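Local coordinates for NAD-dependent L-serine dehydrogenase (Pseudomonas aeruginosa, PDB 3OBB), which oxidises L-serine and methyl-L-serine with NAD+ as the electron acceptor, and has low activity toward beta-hydroxyisobutyrate, at residues S97-A100 against P101-R105; K148-P151 against L152-M156; N222-P225 against G226-E229; R275-L278 against K279-Y282. One frame throughout, in Å; residues are numbered along the deposited sequence.

Contact 1 of 4, residues S97-A100 against P101-R105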
loop_
_atom_site.group_PDB
_atom_site.type_symbol
_atom_site.label_atom_id
_atom_site.label_comp_id
_atom_site.label_asym_id
_atom_site.label_seq_id
_atom_site.Cartn_x
_atom_site.Cartn_y
_atom_site.Cartn_z
ATOM N N SER A 97 30.285 4.828 1.343
ATOM C CA SER A 97 29.054 5.171 2.025
ATOM C C SER A 97 27.891 4.779 1.147
ATOM O O SER A 97 28.045 4.555 -0.058
ATOM C CB SER A 97 28.994 6.678 2.267
ATOM O OG SER A 97 30.119 7.079 3.019
ATOM N N THR A 98 26.717 4.735 1.746
ATOM C CA THR A 98 25.507 4.582 0.975
ATOM C C THR A 98 24.862 5.942 0.836
ATOM O O THR A 98 24.452 6.559 1.840
ATOM C CB THR A 98 24.547 3.570 1.636
ATOM O OG1 THR A 98 25.191 2.289 1.653
ATOM C CG2 THR A 98 23.247 3.465 0.847
ATOM N N ILE A 99 24.784 6.394 -0.415
ATOM C CA ILE A 99 24.276 7.711 -0.734
ATOM C C ILE A 99 23.466 7.598 -2.013
ATOM O O ILE A 99 23.605 6.624 -2.744
ATOM C CB ILE A 99 25.435 8.741 -0.892
ATOM C CG1 ILE A 99 26.299 8.424 -2.129
ATOM C CG2 ILE A 99 26.283 8.778 0.382
ATOM C CD1 ILE A 99 27.452 9.433 -2.381
ATOM N N ALA A 100 22.606 8.571 -2.271
ATOM C CA ALA A 100 21.800 8.568 -3.482
ATOM C C ALA A 100 22.697 8.465 -4.730
ATOM O O ALA A 100 23.747 9.110 -4.799
ATOM C CB ALA A 100 20.908 9.791 -3.534
ATOM N N PRO A 101 22.328 7.588 -5.680
ATOM C CA PRO A 101 23.034 7.474 -6.941
ATOM C C PRO A 101 23.313 8.810 -7.627
ATOM O O PRO A 101 24.406 8.987 -8.151
ATOM C CB PRO A 101 22.082 6.617 -7.783
ATOM C CG PRO A 101 21.490 5.721 -6.803
ATOM C CD PRO A 101 21.268 6.563 -5.580
ATOM N N THR A 102 22.331 9.715 -7.645
ATOM C CA THR A 102 22.497 11.033 -8.259
ATOM C C THR A 102 23.704 11.689 -7.602
ATOM O O THR A 102 24.646 12.093 -8.282
ATOM C CB THR A 102 21.236 11.938 -8.127
ATOM O OG1 THR A 102 20.155 11.363 -8.865
ATOM C CG2 THR A 102 21.498 13.324 -8.698
ATOM N N SER A 103 23.679 11.758 -6.280
ATOM C CA SER A 103 24.793 12.305 -5.514
ATOM C C SER A 103 26.149 11.631 -5.804
ATOM O O SER A 103 27.160 12.326 -5.914
ATOM C CB SER A 103 24.466 12.305 -4.029
ATOM O OG SER A 103 25.637 12.454 -3.266
ATOM N N ALA A 104 26.172 10.308 -5.959
ATOM C CA ALA A 104 27.397 9.591 -6.359
ATOM C C ALA A 104 27.914 9.958 -7.752
ATOM O O ALA A 104 29.124 9.985 -7.976
ATOM C CB ALA A 104 27.188 8.101 -6.288
ATOM N N ARG A 105 27.008 10.176 -8.699
ATOM C CA ARG A 105 27.408 10.591 -10.050
ATOM C C ARG A 105 28.017 11.988 -10.030
ATOM O O ARG A 105 29.014 12.259 -10.712
ATOM C CB ARG A 105 26.216 10.586 -11.015
ATOM C CG ARG A 105 25.775 9.201 -11.397
ATOM C CD ARG A 105 24.603 9.200 -12.350
ATOM N NE ARG A 105 23.832 8.006 -12.032
ATOM C CZ ARG A 105 22.588 7.996 -11.568
ATOM N NH1 ARG A 105 21.898 9.120 -11.421
ATOM N NH2 ARG A 105 22.021 6.834 -11.309
#
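I99 meets S103 and A104 where the loop after strand 92-95 turns into helix 101-112, and its side chain shows how a loop residue can pack on the first turn of the helix it precedes. From CB, which points toward the helix, the chain divides. The longer branch leaves through CG1, set between the backbone N and the carbonyl carbon (chi1 67°), and continues fully extended (chi2 178°), which places the terminal methyl over the opening turn. There CD1 lies 3.6 Å from S103 OG and 3.9 Å from A104 N, with A104 CB at 4.1 Å. The same side chain also packs on S70 and V73 of helix 70-78.

Next along the chain, A100 is the N-cap. Its carbonyl oxygen receives the A104 N-H over 2.9 Å (N-H...O 157°), the donor lying in the carbonyl plane, and R105 N repeats the pattern one residue on, bonding to P101 O. P101 itself fills the first helical position, where a missing N-H costs no bond within the helix, and its CD lies 3.8 Å from A100 CB. S103 OG has its polar partner elsewhere, in E74.

Q170 bonds to the backbone on both flanks of T98, through S97 O and I99 N. T98 is a residue of the NAD+ site, and its hydroxyl bonds to the active-site K173. A backbone cap and an apolar tip thus join the loop to its helix, while side chains of helices 70-78 and 168-196 bond to several polar groups; this is consistent with a well-defined position for T98 in the NAD+ site.

Contact 2 of 4, residues K148-P151 against L152-M156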
loop_
_atom_site.group_PDB
_atom_site.type_symbol
_atom_site.label_atom_id
_atom_site.label_comp_id
_atom_site.label_asym_id
_atom_site.label_seq_id
_atom_site.Cartn_x
_atom_site.Cartn_y
_atom_site.Cartn_z
ATOM N N LYS A 148 42.676 -1.653 -9.910
ATOM C CA LYS A 148 43.604 -1.088 -8.905
ATOM C C LYS A 148 43.101 -1.335 -7.480
ATOM O O LYS A 148 43.865 -1.737 -6.600
ATOM C CB LYS A 148 43.821 0.419 -9.115
ATOM C CG LYS A 148 44.896 0.783 -10.127
ATOM C CD LYS A 148 44.630 2.159 -10.750
ATOM C CE LYS A 148 45.798 2.623 -11.642
ATOM N NZ LYS A 148 45.273 3.424 -12.804
ATOM N N ALA A 149 41.806 -1.113 -7.272
ATOM C CA ALA A 149 41.206 -1.257 -5.950
ATOM C C ALA A 149 41.062 -2.697 -5.473
ATOM O O ALA A 149 40.831 -2.928 -4.287
ATOM C CB ALA A 149 39.835 -0.559 -5.894
ATOM N N ARG A 150 41.178 -3.660 -6.375
ATOM C CA ARG A 150 40.782 -5.018 -6.023
ATOM C C ARG A 150 41.400 -5.563 -4.716
ATOM O O ARG A 150 40.643 -5.956 -3.821
ATOM C CB ARG A 150 40.927 -5.995 -7.189
ATOM C CG ARG A 150 40.380 -7.353 -6.816
ATOM C CD ARG A 150 40.429 -8.348 -7.951
ATOM N NE ARG A 150 39.516 -8.000 -9.028
ATOM C CZ ARG A 150 38.189 -8.141 -9.000
ATOM N NH1 ARG A 150 37.555 -8.619 -7.926
ATOM N NH2 ARG A 150 37.495 -7.789 -10.066
ATOM N N PRO A 151 42.756 -5.559 -4.584
ATOM C CA PRO A 151 43.371 -6.091 -3.356
ATOM C C PRO A 151 42.844 -5.456 -2.064
ATOM O O PRO A 151 42.906 -6.092 -1.005
ATOM C CB PRO A 151 44.860 -5.760 -3.533
ATOM C CG PRO A 151 45.067 -5.644 -5.005
ATOM C CD PRO A 151 43.778 -5.081 -5.542
ATOM N N LEU A 152 42.346 -4.220 -2.147
ATOM C CA LEU A 152 41.777 -3.520 -0.984
ATOM C C LEU A 152 40.382 -4.031 -0.608
ATOM O O LEU A 152 40.058 -4.162 0.578
ATOM C CB LEU A 152 41.715 -2.010 -1.220
ATOM C CG LEU A 152 43.026 -1.235 -1.288
ATOM C CD1 LEU A 152 42.742 0.159 -1.789
ATOM C CD2 LEU A 152 43.668 -1.190 0.069
ATOM N N PHE A 153 39.567 -4.286 -1.634
ATOM C CA PHE A 153 38.237 -4.883 -1.489
ATOM C C PHE A 153 38.348 -6.299 -0.967
ATOM O O PHE A 153 37.560 -6.713 -0.127
ATOM C CB PHE A 153 37.536 -4.936 -2.840
ATOM C CG PHE A 153 37.085 -3.604 -3.350
ATOM C CD1 PHE A 153 37.163 -3.310 -4.705
ATOM C CD2 PHE A 153 36.588 -2.644 -2.490
ATOM C CE1 PHE A 153 36.723 -2.084 -5.205
ATOM C CE2 PHE A 153 36.165 -1.406 -2.972
ATOM C CZ PHE A 153 36.230 -1.132 -4.344
ATOM N N GLU A 154 39.322 -7.045 -1.486
ATOM C CA GLU A 154 39.623 -8.388 -0.993
ATOM C C GLU A 154 40.084 -8.434 0.466
ATOM O O GLU A 154 39.883 -9.433 1.148
ATOM C CB GLU A 154 40.639 -9.059 -1.898
ATOM C CG GLU A 154 40.128 -9.193 -3.313
ATOM C CD GLU A 154 40.977 -10.087 -4.162
ATOM O OE1 GLU A 154 42.086 -10.442 -3.726
ATOM O OE2 GLU A 154 40.523 -10.444 -5.271
ATOM N N ALA A 155 40.667 -7.353 0.952
ATOM C CA ALA A 155 41.059 -7.285 2.345
ATOM C C ALA A 155 39.848 -7.021 3.254
ATOM O O ALA A 155 39.796 -7.506 4.391
ATOM C CB ALA A 155 42.099 -6.201 2.530
HETATM N N MSE A 156 38.897 -6.225 2.763
HETATM C CA MSE A 156 37.742 -5.832 3.583
HETATM C C MSE A 156 36.496 -6.691 3.365
HETATM O O MSE A 156 35.541 -6.613 4.152
HETATM C CB MSE A 156 37.374 -4.362 3.354
HETATM C CG MSE A 156 38.348 -3.337 3.950
HETATM SE SE MSE A 156 37.827 -1.530 3.315
HETATM C CE MSE A 156 38.192 -1.709 1.402
#
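R150 and E154 are joined first through their backbones: E154 N donates to R150 O over 2.9 Å (N-H...O 171°). One residue earlier A149 O takes two donors. F153 N supplies the regular helical bond at 3.2 Å, while L152 N approaches at 2.9 Å from above the carbonyl plane and at a more bent angle. The helix is kinked here, because P151 has no N-H to give to the turn before; the bond from A155 N to P151 O is weak.

The side-chain charges do not meet directly: R150 NH1 stays 4.4 Å from E154 OE2, beyond a salt bridge. R150 CG is anti to the backbone N (chi1 -175°) and E154 CG lies beside its own N, with the chain extended beyond it, which brings OE2 alongside the aliphatic part of the arginine, 3.4 Å from R150 CD. OE2 sits at the edge of the guanidinium, near its plane, although the two flat groups are turned 57° apart. The nearer charge partner of the arginine is E147, which bonds to NE, so E154 is probably secondary.

On the buried side, F153 CE1 reaches A149 CB at 3.5 Å, the methyl standing oblique to the ring. Both residues pack on the Rossmann-type sheet, against L94 of strand 92-95 and L119 of strand 117-124, and F153 also meets the ring of F137. M156 packs on M18 and L22 of helix 15-24, while L152 touches L22, L94 and Y27 of the NAD+ site, so this crossover helix of the beta-alpha-beta unit 135-164 bridges the sheet and a neighbouring helix.

Contact 3 of 4, residues N222-P225 against G226-E229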
loop_
_atom_site.group_PDB
_atom_site.type_symbol
_atom_site.label_atom_id
_atom_site.label_comp_id
_atom_site.label_asym_id
_atom_site.label_seq_id
_atom_site.Cartn_x
_atom_site.Cartn_y
_atom_site.Cartn_z
ATOM N N ASN A 222 15.459 -14.590 10.734
ATOM C CA ASN A 222 14.015 -14.745 10.907
ATOM C C ASN A 222 13.471 -13.717 11.910
ATOM O O ASN A 222 14.031 -13.585 12.991
ATOM C CB ASN A 222 13.687 -16.193 11.310
ATOM C CG ASN A 222 12.178 -16.450 11.333
ATOM O OD1 ASN A 222 11.449 -15.849 12.165
ATOM N ND2 ASN A 222 11.682 -17.277 10.379
ATOM N N PRO A 223 12.416 -12.943 11.548
ATOM C CA PRO A 223 11.919 -11.904 12.477
ATOM C C PRO A 223 11.106 -12.346 13.698
ATOM O O PRO A 223 10.798 -11.505 14.549
ATOM C CB PRO A 223 11.057 -11.027 11.561
ATOM C CG PRO A 223 10.529 -11.988 10.565
ATOM C CD PRO A 223 11.679 -12.887 10.262
ATOM N N TRP A 224 10.785 -13.637 13.806
ATOM C CA TRP A 224 9.953 -14.176 14.917
ATOM C C TRP A 224 10.802 -14.652 16.090
ATOM O O TRP A 224 11.655 -15.521 15.900
ATOM C CB TRP A 224 9.065 -15.335 14.447
ATOM C CG TRP A 224 7.946 -15.603 15.432
ATOM C CD1 TRP A 224 7.986 -16.437 16.513
ATOM C CD2 TRP A 224 6.648 -15.011 15.437
ATOM N NE1 TRP A 224 6.779 -16.422 17.171
ATOM C CE2 TRP A 224 5.952 -15.529 16.546
ATOM C CE3 TRP A 224 6.016 -14.052 14.635
ATOM C CZ2 TRP A 224 4.643 -15.139 16.864
ATOM C CZ3 TRP A 224 4.718 -13.672 14.952
ATOM C CH2 TRP A 224 4.054 -14.210 16.063
ATOM N N PRO A 225 10.604 -14.059 17.291
ATOM C CA PRO A 225 11.485 -14.353 18.445
ATOM C C PRO A 225 11.527 -15.828 18.695
ATOM O O PRO A 225 10.472 -16.480 18.637
ATOM C CB PRO A 225 10.783 -13.649 19.632
ATOM C CG PRO A 225 10.160 -12.381 18.951
ATOM C CD PRO A 225 9.596 -13.025 17.633
ATOM N N GLY A 226 12.729 -16.355 18.945
ATOM C CA GLY A 226 12.855 -17.799 19.260
ATOM C C GLY A 226 13.034 -18.709 18.046
ATOM O O GLY A 226 13.473 -19.845 18.196
ATOM N N VAL A 227 12.731 -18.224 16.841
ATOM C CA VAL A 227 12.921 -19.087 15.676
ATOM C C VAL A 227 14.404 -19.355 15.406
ATOM O O VAL A 227 14.831 -20.521 15.384
ATOM C CB VAL A 227 12.135 -18.628 14.432
ATOM C CG1 VAL A 227 12.514 -19.482 13.199
ATOM C CG2 VAL A 227 10.645 -18.795 14.708
HETATM N N MSE A 228 15.201 -18.297 15.263
HETATM C CA MSE A 228 16.661 -18.464 15.218
HETATM C C MSE A 228 17.233 -17.833 16.454
HETATM O O MSE A 228 17.095 -16.626 16.665
HETATM C CB MSE A 228 17.279 -17.779 14.011
HETATM C CG MSE A 228 16.967 -18.454 12.722
HETATM SE SE MSE A 228 17.680 -17.372 11.257
HETATM C CE MSE A 228 16.964 -18.543 9.952
ATOM N N GLU A 229 17.852 -18.634 17.296
ATOM C CA GLU A 229 18.309 -18.107 18.559
ATOM C C GLU A 229 19.407 -17.030 18.424
ATOM O O GLU A 229 19.502 -16.166 19.307
ATOM C CB GLU A 229 18.712 -19.245 19.509
ATOM C CG GLU A 229 17.570 -19.784 20.385
ATOM C CD GLU A 229 16.987 -18.746 21.357
ATOM O OE1 GLU A 229 15.749 -18.726 21.529
ATOM O OE2 GLU A 229 17.744 -17.952 21.957
HETATM O O HOH W 1 14.174 -15.555 15.099
#
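The carboxamide of N222 and the isopropyl group of V227 cross at a slant, with V227 CG1 lying 3.6 Å from N222 CG and almost as near to ND2. The other branch of the valine serves a second neighbour: CG2 comes within 3.8 Å of W224 CB and stands oblique to the indole. One branch for each partner follows from the first torsion of V227, which sets CG1 anti to the backbone N (chi1 173°) and leaves CG2 beside that N. Nearer the backbone of the asparagine, the selenium of M228, carried on an extended chain, approaches N222 N to 3.6 Å.

Two turns that share W224 accompany these orientations. N222 OD1 accepts W224 N at 2.8 Å in the carbonyl plane, an Asx turn that helps to hold the amide in its rotation; W224 O in turn accepts V227 N at 3.1 Å, closing a type II beta turn with P225 and G226 at its corners. G226 has the positive phi (89°) usual for the third position of that turn.

Inside the bend a water accepts from M228 N at 2.9 Å and lies within hydrogen-bonding reach of N222 O and W224 O, though more acceptors surround it than it has protons to give. Beyond the two turns, N222 and V227 pack on A205 of helix 201-209, while W224 lies against M191 and V195 of helix 168-196.

Contact 4 of 4, residues R275-L278 against K279-Y282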
loop_
_atom_site.group_PDB
_atom_site.type_symbol
_atom_site.label_atom_id
_atom_site.label_comp_id
_atom_site.label_asym_id
_atom_site.label_seq_id
_atom_site.Cartn_x
_atom_site.Cartn_y
_atom_site.Cartn_z
ATOM N N ARG A 275 8.532 4.047 8.856
ATOM C CA ARG A 275 8.349 5.339 9.504
ATOM C C ARG A 275 7.436 5.245 10.729
ATOM O O ARG A 275 7.631 5.977 11.698
ATOM C CB ARG A 275 7.906 6.420 8.505
ATOM C CG ARG A 275 9.034 6.683 7.499
ATOM C CD ARG A 275 9.229 8.127 7.157
ATOM N NE ARG A 275 10.275 8.311 6.146
ATOM C CZ ARG A 275 10.102 8.881 4.955
ATOM N NH1 ARG A 275 8.918 9.344 4.593
ATOM N NH2 ARG A 275 11.128 8.990 4.119
ATOM N N LEU A 276 6.457 4.335 10.664
ATOM C CA LEU A 276 5.572 4.002 11.792
ATOM C C LEU A 276 6.394 3.451 12.946
ATOM O O LEU A 276 6.178 3.802 14.074
ATOM C CB LEU A 276 4.566 2.939 11.345
ATOM C CG LEU A 276 3.108 3.320 11.026
ATOM C CD1 LEU A 276 2.878 4.748 10.476
ATOM C CD2 LEU A 276 2.352 2.239 10.213
ATOM N N LEU A 277 7.363 2.601 12.643
ATOM C CA LEU A 277 8.259 2.064 13.665
ATOM C C LEU A 277 9.034 3.174 14.348
ATOM O O LEU A 277 9.261 3.106 15.555
ATOM C CB LEU A 277 9.233 1.033 13.070
ATOM C CG LEU A 277 8.578 -0.307 12.725
ATOM C CD1 LEU A 277 9.588 -1.176 12.001
ATOM C CD2 LEU A 277 8.029 -0.987 14.006
ATOM N N LEU A 278 9.411 4.193 13.578
ATOM C CA LEU A 278 10.151 5.331 14.112
ATOM C C LEU A 278 9.291 6.147 15.071
ATOM O O LEU A 278 9.766 6.498 16.165
ATOM C CB LEU A 278 10.743 6.211 13.007
ATOM C CG LEU A 278 11.617 5.566 11.896
ATOM C CD1 LEU A 278 12.242 6.645 10.986
ATOM C CD2 LEU A 278 12.706 4.600 12.367
ATOM N N LYS A 279 8.031 6.418 14.682
ATOM C CA LYS A 279 7.117 7.124 15.573
ATOM C C LYS A 279 7.031 6.363 16.897
ATOM O O LYS A 279 6.922 6.982 17.945
ATOM C CB LYS A 279 5.690 7.316 14.993
ATOM C CG LYS A 279 5.503 7.880 13.522
ATOM C CD LYS A 279 6.480 9.007 13.070
ATOM C CE LYS A 279 5.954 10.392 13.372
ATOM N NZ LYS A 279 7.083 11.300 13.786
ATOM N N GLN A 280 7.088 5.031 16.837
ATOM C CA GLN A 280 6.972 4.176 18.017
ATOM C C GLN A 280 8.226 4.089 18.909
ATOM O O GLN A 280 8.168 3.518 19.986
ATOM C CB GLN A 280 6.502 2.761 17.634
ATOM C CG GLN A 280 5.019 2.681 17.265
ATOM C CD GLN A 280 4.624 1.366 16.531
ATOM O OE1 GLN A 280 3.601 1.314 15.841
ATOM N NE2 GLN A 280 5.456 0.336 16.644
ATOM N N GLY A 281 9.336 4.671 18.486
ATOM C CA GLY A 281 10.531 4.697 19.306
ATOM C C GLY A 281 11.568 3.639 18.993
ATOM O O GLY A 281 12.527 3.455 19.780
ATOM N N TYR A 282 11.391 2.949 17.854
ATOM C CA TYR A 282 12.208 1.769 17.505
ATOM C C TYR A 282 13.354 2.055 16.515
ATOM O O TYR A 282 13.865 1.143 15.880
ATOM C CB TYR A 282 11.327 0.635 16.937
ATOM C CG TYR A 282 10.299 0.083 17.904
ATOM C CD1 TYR A 282 10.663 -0.283 19.206
ATOM C CD2 TYR A 282 8.970 -0.074 17.530
ATOM C CE1 TYR A 282 9.729 -0.757 20.128
ATOM C CE2 TYR A 282 8.016 -0.577 18.445
ATOM C CZ TYR A 282 8.410 -0.916 19.746
ATOM O OH TYR A 282 7.519 -1.442 20.673
#
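A Schellman motif closes helix 265-279, and L277 and Y282 are the residues that meet across it. L277 O accepts Y282 N over 3.1 Å, and inside this wider loop G281 N bonds to L278 O at 3.0 Å, the donor standing well above the carbonyl plane. G281 makes the reversal with a positive phi of 98°. Before it the helical pattern still holds, with K279 N bonded to R275 O at 3.0 Å and Q280 N to L276 O at 3.2 Å.

The side chains of L277 and Y282 cross at about a right angle, L277 CD2 lying 3.8 Å from Y282 CD2. The same methyl is 3.9 Å from Q280 NE2. K279 CG, 3.4 Å from R275 O, is set beside the backbone N by chi1 (-49°), and the bend at chi2 (-39°) then keeps K279 CD close to the same oxygen (3.5 Å).

Other subunits also touch this helix end: R275 NH1 bonds to S262 O of a third subunit, and L276 and Q280 pack on their own counterparts in a fourth. Paired backbone bonds, a glycine at the turning point and an apolar contact between the two residues joined by the outer bond are together the classical features of a Schellman C-cap.

How the contacts relate
The four contacts are all local, yet each handles a different point in the chain's course. Contact 1 starts a helix and contact 4 ends one; contact 2 lies along a helix bent by a proline, and contact 3 uses no regular helix at all. Contacts 1 and 2 share the nucleotide-binding domain, their centres about 21 Å apart; contact 1 is buried beside the cofactor site, whereas contact 2 is apolar toward the sheet and charged on its outer side. Contacts 3 and 4 belong to the helical second domain. Contact 3 is a surface turn bridged by water, while contact 4 is partly buried and faces two other subunits of the tetramer.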